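Alpha/beta hydrolase (PDB 2QJW) is a putative hydrolase of the alpha/beta superfamily, probably cleaving ester or similar bonds in a substrate that has not been identified. Local coordinates at residues R4-D18 and L32-D45. Residues are numbered along the deposited sequence; the frame is centred on the assembly and turned at random. Where two conformers were deposited one is given.
Sequences RGHCILAHGFESGPD and LGWTHERPDFTDLD
One face of the Trp34 indole carries the aliphatic part of Arg4, whose CG makes a CH-pi contact with the five-membered ring, 3.7 Å from its centroid; the backbone of Gly5 passes over the same face near the ring's rim. These residues belong to the first beta-alpha-beta crossover of an alpha/beta-hydrolase sheet, where strands 6-10 and 35-37 lie parallel and helix 20-31 connects them. Gly5 takes a positive phi (152°) that suits glycine, and its lack of a side chain lets the indole lie close. The His6 ring is engaged by its edges: ND1 shares a 2.7 Å hydrogen bond with Thr35 OG1, and NE2 donates to Glu37 OE2, on the anti side of a carboxylate turned 69° from the ring. With CG anti to the backbone N (chi1 -171°), the imidazole reaches across to the neighbouring strand, and its two nitrogens bridge the hydroxyl and the acid, fixing its rotation. The His11 ring sits between Gly16 CA, 3.5 Å above one face, and Phe41 CD2 over the other, with Thr42 N at its edge.

Cys7 N donates to Thr35 O and Leu9 N to Glu37 O, while Cys7 O receives Glu37 N. Leu9 and His36 pack on helix 20-31, whereas Ile8 and Glu37 meet helix 56-71 on the other face.

Beyond the strands, a water joins Leu9 O, His11 N and Pro39 O where direct pairing ends. His11 ND1 donates to Gly12 O, which also receives Ser15 N in a type II turn, and so holds the ring against its own turn, while NE2 accepts Phe41 N at 3.0 Å, linking it to the loop ahead of helix 42-45. Asp45, salt-bridged through OD1 to Arg59, closes the far end: its OD2 receives Glu14 N at 3.2 Å from above the carboxylate plane.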
ATOM      1  N   ARG A   4     -12.623  18.015 -13.516  1.00 14.73           N
ATOM      2  CA  ARG A   4     -11.286  17.568 -13.137  1.00 13.97           C
ATOM      3  C   ARG A   4     -10.841  16.353 -13.976  1.00 17.47           C
ATOM      4  O   ARG A   4      -9.649  16.104 -14.124  1.00 17.65           O
ATOM      5  CB  ARG A   4     -11.241  17.207 -11.682  1.00 15.64           C
ATOM      6  CG  ARG A   4     -12.111  16.066 -11.217  1.00 14.75           C
ATOM      7  CD  ARG A   4     -12.260  16.055  -9.730  1.00 17.41           C
ATOM      8  NE  ARG A   4     -13.341  17.005  -9.346  1.00 17.11           N
ATOM      9  CZ  ARG A   4     -13.563  17.444  -8.123  1.00 16.12           C
ATOM     10  NH1 ARG A   4     -12.814  17.054  -7.124  1.00 16.62           N
ATOM     11  NH2 ARG A   4     -14.631  18.258  -7.903  1.00 16.38           N
ATOM     12  N   GLY A   5     -11.787  15.558 -14.434  1.00 17.14           N
ATOM     13  CA  GLY A   5     -11.433  14.476 -15.365  1.00 15.33           C
ATOM     14  C   GLY A   5     -12.338  13.301 -15.309  1.00 14.01           C
ATOM     15  O   GLY A   5     -13.308  13.317 -14.578  1.00 12.34           O
ATOM     16  N   HIS A   6     -11.948  12.293 -16.092  1.00 13.54           N
ATOM     17  CA  HIS A   6     -12.741  11.101 -16.342  1.00 12.57           C
ATOM     18  C   HIS A   6     -11.958   9.823 -16.063  1.00 12.90           C
ATOM     19  O   HIS A   6     -10.801   9.713 -16.459  1.00 14.28           O
ATOM     20  CB  HIS A   6     -13.077  11.093 -17.807  1.00 12.55           C
ATOM     21  CG  HIS A   6     -14.056  10.053 -18.233  1.00 10.09           C
ATOM     22  ND1 HIS A   6     -15.357  10.034 -17.782  1.00 12.19           N
ATOM     23  CD2 HIS A   6     -13.930   9.012 -19.101  1.00 11.68           C
ATOM     24  CE1 HIS A   6     -15.991   9.044 -18.379  1.00 15.18           C
ATOM     25  NE2 HIS A   6     -15.149   8.411 -19.182  1.00 11.38           N
ATOM     26  N   CYS A   7     -12.619   8.875 -15.402  1.00 11.96           N
ATOM     27  CA  CYS A   7     -12.026   7.547 -15.120  1.00 11.26           C
ATOM     28  C   CYS A   7     -12.669   6.472 -15.989  1.00 11.15           C
ATOM     29  O   CYS A   7     -13.887   6.427 -16.115  1.00 11.77           O
ATOM     30  CB  CYS A   7     -12.240   7.165 -13.678  1.00 11.66           C
ATOM     31  SG  CYS A   7     -11.439   8.208 -12.491  1.00 12.24           S
ATOM     32  N   ILE A   8     -11.832   5.682 -16.660  1.00 10.18           N
ATOM     33  CA  ILE A   8     -12.317   4.525 -17.436  1.00 11.11           C
ATOM     34  C   ILE A   8     -11.887   3.305 -16.671  1.00 11.45           C
ATOM     35  O   ILE A   8     -10.712   3.130 -16.426  1.00 10.42           O
ATOM     36  CB  ILE A   8     -11.816   4.513 -18.859  1.00 10.20           C
ATOM     37  CG1 ILE A   8     -12.170   5.808 -19.600  1.00 12.74           C
ATOM     38  CG2 ILE A   8     -12.409   3.237 -19.560  1.00 10.18           C
ATOM     39  CD1 ILE A   8     -11.517   6.075 -20.887  1.00 13.95           C
ATOM     40  N   LEU A   9     -12.844   2.489 -16.214  1.00 11.45           N
ATOM     41  CA  LEU A   9     -12.634   1.362 -15.292  1.00 10.33           C
ATOM     42  C   LEU A   9     -12.895   0.069 -16.049  1.00 12.30           C
ATOM     43  O   LEU A   9     -14.040  -0.164 -16.460  1.00 11.03           O
ATOM     44  CB  LEU A   9     -13.604   1.488 -14.131  1.00 10.18           C
ATOM     45  CG  LEU A   9     -13.636   2.908 -13.543  1.00 13.11           C
ATOM     46  CD1 LEU A   9     -14.783   2.995 -12.595  1.00 17.94           C
ATOM     47  CD2 LEU A   9     -12.277   3.288 -12.903  1.00 11.00           C
ATOM     48  N   ALA A  10     -11.866  -0.758 -16.279  1.00  9.45           N
ATOM     49  CA  ALA A  10     -11.970  -1.957 -17.129  1.00  9.11           C
ATOM     50  C   ALA A  10     -12.017  -3.249 -16.346  1.00 12.29           C
ATOM     51  O   ALA A  10     -11.064  -3.598 -15.648  1.00 10.55           O
ATOM     52  CB  ALA A  10     -10.775  -1.985 -18.044  1.00  9.07           C
ATOM     53  N   HIS A  11     -13.133  -3.930 -16.487  1.00 10.51           N
ATOM     54  CA  HIS A  11     -13.350  -5.205 -15.820  1.00 11.01           C
ATOM     55  C   HIS A  11     -12.470  -6.332 -16.320  1.00 11.51           C
ATOM     56  O   HIS A  11     -11.940  -6.283 -17.415  1.00 11.91           O
ATOM     57  CB  HIS A  11     -14.838  -5.574 -15.899  1.00 11.39           C
ATOM     58  CG  HIS A  11     -15.316  -6.074 -17.244  1.00 11.78           C
ATOM     59  ND1 HIS A  11     -14.983  -7.321 -17.771  1.00 12.94           N
ATOM     60  CD2 HIS A  11     -16.075  -5.468 -18.179  1.00 13.19           C
ATOM     61  CE1 HIS A  11     -15.555  -7.448 -18.963  1.00 12.61           C
ATOM     62  NE2 HIS A  11     -16.207  -6.335 -19.241  1.00 13.86           N
ATOM     63  N   GLY A  12     -12.291  -7.357 -15.467  1.00 13.77           N
ATOM     64  CA  GLY A  12     -11.473  -8.502 -15.798  1.00 14.43           C
ATOM     65  C   GLY A  12     -12.166  -9.501 -16.718  1.00 15.69           C
ATOM     66  O   GLY A  12     -13.349  -9.363 -17.056  1.00 13.87           O
ATOM     67  N   PHE A  13     -11.422 -10.547 -17.038  1.00 14.26           N
ATOM     68  CA  PHE A  13     -11.880 -11.581 -17.941  1.00 15.70           C
ATOM     69  C   PHE A  13     -13.093 -12.305 -17.376  1.00 16.96           C
ATOM     70  O   PHE A  13     -13.132 -12.681 -16.200  1.00 22.26           O
ATOM     71  CB  PHE A  13     -10.743 -12.572 -18.222  1.00 15.69           C
ATOM     72  CG  PHE A  13     -11.129 -13.697 -19.139  1.00 17.90           C
ATOM     73  CD1 PHE A  13     -11.345 -13.460 -20.479  1.00 17.91           C
ATOM     74  CD2 PHE A  13     -11.250 -14.986 -18.667  1.00 19.71           C
ATOM     75  CE1 PHE A  13     -11.657 -14.505 -21.335  1.00 17.54           C
ATOM     76  CE2 PHE A  13     -11.573 -16.034 -19.522  1.00 24.75           C
ATOM     77  CZ  PHE A  13     -11.795 -15.784 -20.854  1.00 24.90           C
ATOM     78  N   GLU A  14     -14.118 -12.454 -18.200  1.00 23.35           N
ATOM     79  CA  GLU A  14     -15.375 -13.136 -17.835  1.00 28.59           C
ATOM     80  C   GLU A  14     -16.082 -12.459 -16.674  1.00 28.89           C
ATOM     81  O   GLU A  14     -16.895 -13.072 -16.004  1.00 30.71           O
ATOM     82  CB  GLU A  14     -15.187 -14.637 -17.553  1.00 32.96           C
ATOM     83  CG  GLU A  14     -15.021 -15.436 -18.837  1.00 38.11           C
ATOM     84  CD  GLU A  14     -14.791 -16.912 -18.621  1.00 37.85           C
ATOM     85  OE1 GLU A  14     -14.464 -17.341 -17.488  1.00 49.54           O
ATOM     86  OE2 GLU A  14     -14.905 -17.644 -19.620  1.00 48.58           O
ATOM     87  N   SER A  15     -15.761 -11.195 -16.419  1.00 24.73           N
ATOM     88  CA  SER A  15     -16.408 -10.492 -15.404  1.00 21.78           C
ATOM     89  C   SER A  15     -17.336  -9.661 -16.264  1.00 23.65           C
ATOM     90  O   SER A  15     -17.772 -10.091 -17.355  1.00 29.54           O
ATOM     91  CB  SER A  15     -15.398  -9.682 -14.567  1.00 22.06           C
ATOM     92  OG  SER A  15     -16.051  -9.054 -13.510  1.00 29.25           O
ATOM     93  N   GLY A  16     -17.692  -8.484 -15.842  1.00 21.47           N
ATOM     94  CA  GLY A  16     -18.529  -7.613 -16.663  1.00 17.73           C
ATOM     95  C   GLY A  16     -18.505  -6.268 -15.999  1.00 15.64           C
ATOM     96  O   GLY A  16     -17.912  -6.112 -14.948  1.00 15.62           O
ATOM     97  N   PRO A  17     -19.150  -5.279 -16.621  1.00 14.04           N
ATOM     98  CA  PRO A  17     -19.113  -3.909 -16.078  1.00 16.36           C
ATOM     99  C   PRO A  17     -19.808  -3.694 -14.718  1.00 17.09           C
ATOM    100  O   PRO A  17     -19.594  -2.669 -14.076  1.00 19.26           O
ATOM    101  CB  PRO A  17     -19.814  -3.095 -17.172  1.00 18.17           C
ATOM    102  CG  PRO A  17     -20.664  -4.126 -17.881  1.00 17.84           C
ATOM    103  CD  PRO A  17     -19.861  -5.352 -17.894  1.00 16.70           C
ATOM    104  N   ASP A  18     -20.596  -4.675 -14.261  1.00 13.74           N
ATOM    105  CA  ASP A  18     -21.270  -4.578 -12.969  1.00 18.31           C
ATOM    106  C   ASP A  18     -20.610  -5.388 -11.871  1.00 15.89           C
ATOM    107  O   ASP A  18     -21.142  -5.477 -10.785  1.00 20.08           O
ATOM    108  CB  ASP A  18     -22.739  -4.983 -13.141  1.00 21.76           C
ATOM    109  CG  ASP A  18     -23.460  -4.085 -14.117  1.00 31.89           C
ATOM    110  OD1 ASP A  18     -23.229  -2.859 -14.071  1.00 31.05           O
ATOM    111  OD2 ASP A  18     -24.255  -4.607 -14.929  1.00 42.20           O
ATOM    112  N   LEU A  32     -15.477  11.313  -5.435  0.50 15.42           N
ATOM    113  CA  LEU A  32     -14.344  12.229  -5.590  0.50 15.02           C
ATOM    114  C   LEU A  32     -14.531  13.262  -6.729  0.50 15.67           C
ATOM    115  O   LEU A  32     -13.633  14.031  -7.051  0.50 15.88           O
ATOM    116  CB  LEU A  32     -13.031  11.425  -5.738  0.50 15.52           C
ATOM    117  CG  LEU A  32     -12.377  11.032  -4.393  0.50 18.28           C
ATOM    118  CD1 LEU A  32     -13.238  10.134  -3.513  0.50 15.17           C
ATOM    119  CD2 LEU A  32     -11.052  10.359  -4.621  0.50 15.12           C
ATOM    120  N   GLY A  33     -15.691  13.260  -7.362  1.00 13.88           N
ATOM    121  CA  GLY A  33     -16.000  14.250  -8.379  1.00 15.25           C
ATOM    122  C   GLY A  33     -15.476  14.054  -9.772  1.00 15.01           C
ATOM    123  O   GLY A  33     -15.519  14.956 -10.589  1.00 16.08           O
ATOM    124  N   TRP A  34     -15.009  12.836 -10.064  1.00 13.16           N
ATOM    125  CA  TRP A  34     -14.589  12.470 -11.368  1.00 12.50           C
ATOM    126  C   TRP A  34     -15.774  11.855 -12.118  1.00 12.12           C
ATOM    127  O   TRP A  34     -16.628  11.190 -11.480  1.00 14.97           O
ATOM    128  CB  TRP A  34     -13.456  11.409 -11.291  1.00 13.12           C
ATOM    129  CG  TRP A  34     -12.152  12.025 -10.836  1.00 11.54           C
ATOM    130  CD1 TRP A  34     -11.887  12.534  -9.595  1.00 16.74           C
ATOM    131  CD2 TRP A  34     -10.985  12.200 -11.604  1.00 13.30           C
ATOM    132  NE1 TRP A  34     -10.629  13.040  -9.571  1.00 16.40           N
ATOM    133  CE2 TRP A  34     -10.050  12.864 -10.787  1.00 15.39           C
ATOM    134  CE3 TRP A  34     -10.654  11.919 -12.922  1.00 13.49           C
ATOM    135  CZ2 TRP A  34      -8.809  13.236 -11.261  1.00 17.80           C
ATOM    136  CZ3 TRP A  34      -9.388  12.277 -13.386  1.00 19.77           C
ATOM    137  CH2 TRP A  34      -8.504  12.929 -12.548  1.00 20.06           C
ATOM    138  N   THR A  35     -15.843  12.044 -13.429  1.00 12.45           N
ATOM    139  CA  THR A  35     -16.820  11.303 -14.180  1.00 12.42           C
ATOM    140  C   THR A  35     -16.208   9.885 -14.416  1.00 12.34           C
ATOM    141  O   THR A  35     -15.021   9.669 -14.216  1.00 13.08           O
ATOM    142  CB  THR A  35     -17.207  11.945 -15.478  1.00 12.54           C
ATOM    143  OG1 THR A  35     -16.058  12.115 -16.298  1.00 12.85           O
ATOM    144  CG2 THR A  35     -17.845  13.348 -15.207  1.00 12.57           C
ATOM    145  N   HIS A  36     -17.023   8.952 -14.843  1.00 12.33           N
ATOM    146  CA  HIS A  36     -16.562   7.554 -14.952  1.00 11.42           C
ATOM    147  C   HIS A  36     -17.423   6.739 -15.866  1.00 12.60           C
ATOM    148  O   HIS A  36     -18.599   7.063 -16.092  1.00 13.35           O
ATOM    149  CB  HIS A  36     -16.505   6.921 -13.581  1.00 10.33           C
ATOM    150  CG  HIS A  36     -17.761   7.079 -12.808  1.00 11.84           C
ATOM    151  ND1 HIS A  36     -18.766   6.153 -12.858  1.00 15.14           N
ATOM    152  CD2 HIS A  36     -18.183   8.087 -12.016  1.00 13.11           C
ATOM    153  CE1 HIS A  36     -19.770   6.575 -12.106  1.00 15.64           C
ATOM    154  NE2 HIS A  36     -19.448   7.749 -11.580  1.00 15.40           N
ATOM    155  N   GLU A  37     -16.810   5.687 -16.414  1.00 11.39           N
ATOM    156  CA  GLU A  37     -17.517   4.716 -17.220  1.00 12.52           C
ATOM    157  C   GLU A  37     -16.845   3.361 -17.067  1.00 12.90           C
ATOM    158  O   GLU A  37     -15.665   3.277 -16.819  1.00 12.06           O
ATOM    159  CB  GLU A  37     -17.597   5.090 -18.698  1.00 13.67           C
ATOM    160  CG  GLU A  37     -16.323   5.016 -19.456  1.00  9.89           C
ATOM    161  CD  GLU A  37     -16.410   5.550 -20.873  1.00 14.96           C
ATOM    162  OE1 GLU A  37     -17.027   4.865 -21.729  1.00 16.51           O
ATOM    163  OE2 GLU A  37     -15.810   6.625 -21.162  1.00 15.73           O
ATOM    164  N   ARG A  38     -17.650   2.301 -17.237  1.00 12.73           N
ATOM    165  CA  ARG A  38     -17.231   0.914 -17.136  1.00 10.83           C
ATOM    166  C   ARG A  38     -17.600   0.216 -18.448  1.00 12.43           C
ATOM    167  O   ARG A  38     -18.766  -0.225 -18.604  1.00 12.02           O
ATOM    168  CB  ARG A  38     -17.937   0.268 -15.967  1.00 12.21           C
ATOM    169  CG  ARG A  38     -17.359   0.711 -14.629  1.00 12.85           C
ATOM    170  CD  ARG A  38     -18.316   0.287 -13.498  1.00 13.33           C
ATOM    171  NE  ARG A  38     -19.446   1.159 -13.475  1.00 17.79           N
ATOM    172  CZ  ARG A  38     -20.562   0.913 -12.804  1.00 27.06           C
ATOM    173  NH1 ARG A  38     -20.724  -0.213 -12.106  1.00 23.72           N
ATOM    174  NH2 ARG A  38     -21.537   1.803 -12.844  1.00 28.44           N
ATOM    175  N   PRO A  39     -16.666   0.194 -19.400  1.00 11.17           N
ATOM    176  CA  PRO A  39     -17.028  -0.405 -20.687  1.00 10.68           C
ATOM    177  C   PRO A  39     -17.303  -1.917 -20.563  1.00 10.52           C
ATOM    178  O   PRO A  39     -16.709  -2.582 -19.733  1.00 12.69           O
ATOM    179  CB  PRO A  39     -15.823  -0.154 -21.551  1.00 12.61           C
ATOM    180  CG  PRO A  39     -15.111   1.069 -20.889  1.00 13.86           C
ATOM    181  CD  PRO A  39     -15.325   0.813 -19.434  1.00 11.19           C
ATOM    182  N   ASP A  40     -18.138  -2.408 -21.440  1.00 11.17           N
ATOM    183  CA  ASP A  40     -18.487  -3.829 -21.455  1.00 12.18           C
ATOM    184  C   ASP A  40     -17.632  -4.517 -22.478  1.00 15.10           C
ATOM    185  O   ASP A  40     -17.660  -4.213 -23.673  1.00 14.93           O
ATOM    186  CB  ASP A  40     -19.948  -3.929 -21.829  1.00 14.34           C
ATOM    187  CG  ASP A  40     -20.481  -5.336 -21.630  1.00 21.66           C
ATOM    188  OD1 ASP A  40     -19.682  -6.293 -21.728  1.00 17.91           O
ATOM    189  OD2 ASP A  40     -21.672  -5.485 -21.276  1.00 22.72           O
ATOM    190  N   PHE A  41     -16.799  -5.439 -22.011  1.00 13.23           N
ATOM    191  CA  PHE A  41     -15.966  -6.227 -22.871  1.00 11.10           C
ATOM    192  C   PHE A  41     -16.419  -7.704 -22.928  1.00 11.45           C
ATOM    193  O   PHE A  41     -15.624  -8.538 -23.405  1.00 15.08           O
ATOM    194  CB  PHE A  41     -14.517  -6.197 -22.378  1.00 12.66           C
ATOM    195  CG  PHE A  41     -13.943  -4.820 -22.215  1.00 11.68           C
ATOM    196  CD1 PHE A  41     -13.447  -4.123 -23.310  1.00 13.10           C
ATOM    197  CD2 PHE A  41     -13.804  -4.249 -20.929  1.00 13.81           C
ATOM    198  CE1 PHE A  41     -12.837  -2.873 -23.163  1.00 12.19           C
ATOM    199  CE2 PHE A  41     -13.269  -2.996 -20.791  1.00 13.26           C
ATOM    200  CZ  PHE A  41     -12.772  -2.306 -21.906  1.00 11.14           C
ATOM    201  N   THR A  42     -17.608  -8.011 -22.476  1.00 12.71           N
ATOM    202  CA  THR A  42     -18.013  -9.406 -22.327  1.00 14.19           C
ATOM    203  C   THR A  42     -18.081 -10.120 -23.683  1.00 15.11           C
ATOM    204  O   THR A  42     -17.800 -11.311 -23.756  1.00 16.94           O
ATOM    205  CB  THR A  42     -19.335  -9.540 -21.549  1.00 14.39           C
ATOM    206  OG1 THR A  42     -20.358  -8.761 -22.167  1.00 16.02           O
ATOM    207  CG2 THR A  42     -19.165  -9.078 -20.065  1.00 21.51           C
ATOM    208  N   ASP A  43     -18.406  -9.410 -24.754  1.00 14.53           N
ATOM    209  CA  ASP A  43     -18.460 -10.045 -26.081  1.00 14.24           C
ATOM    210  C   ASP A  43     -17.112 -10.501 -26.518  1.00 18.67           C
ATOM    211  O   ASP A  43     -16.950 -11.583 -27.068  1.00 17.38           O
ATOM    212  CB  ASP A  43     -19.077  -9.076 -27.143  1.00 16.22           C
ATOM    213  CG  ASP A  43     -18.389  -7.732 -27.230  1.00 17.30           C
ATOM    214  OD1 ASP A  43     -17.985  -7.168 -26.171  1.00 16.34           O
ATOM    215  OD2 ASP A  43     -18.207  -7.233 -28.386  1.00 17.37           O
ATOM    216  N   LEU A  44     -16.112  -9.686 -26.243  1.00 14.91           N
ATOM    217  CA  LEU A  44     -14.744  -9.932 -26.651  1.00 14.20           C
ATOM    218  C   LEU A  44     -14.164 -11.090 -25.872  1.00 16.06           C
ATOM    219  O   LEU A  44     -13.507 -12.010 -26.427  1.00 15.96           O
ATOM    220  CB  LEU A  44     -13.896  -8.690 -26.400  1.00 13.69           C
ATOM    221  CG  LEU A  44     -14.288  -7.470 -27.262  1.00 16.97           C
ATOM    222  CD1 LEU A  44     -13.744  -6.163 -26.670  1.00 15.64           C
ATOM    223  CD2 LEU A  44     -13.896  -7.674 -28.740  1.00 18.21           C
ATOM    224  N   ASP A  45     -14.462 -11.108 -24.603  1.00 17.13           N
ATOM    225  CA  ASP A  45     -13.916 -12.177 -23.721  1.00 17.16           C
ATOM    226  C   ASP A  45     -14.426 -13.559 -24.111  1.00 20.70           C
ATOM    227  O   ASP A  45     -13.667 -14.548 -23.974  1.00 18.28           O
ATOM    228  CB  ASP A  45     -14.241 -11.913 -22.262  1.00 15.94           C
ATOM    229  CG  ASP A  45     -13.523 -10.688 -21.722  1.00 11.97           C
ATOM    230  OD1 ASP A  45     -12.629 -10.197 -22.408  1.00 16.57           O
ATOM    231  OD2 ASP A  45     -13.847 -10.291 -20.576  1.00 15.18           O
TER
HETATM  232  O   HOH W   1     -10.779  14.766  -6.575  1.00 34.79           O
HETATM  233  O   HOH W   2     -15.407  -2.404 -17.349  1.00 12.10           O
HETATM  234  O   HOH W   3     -22.962  -1.827 -10.937  1.00 40.02           O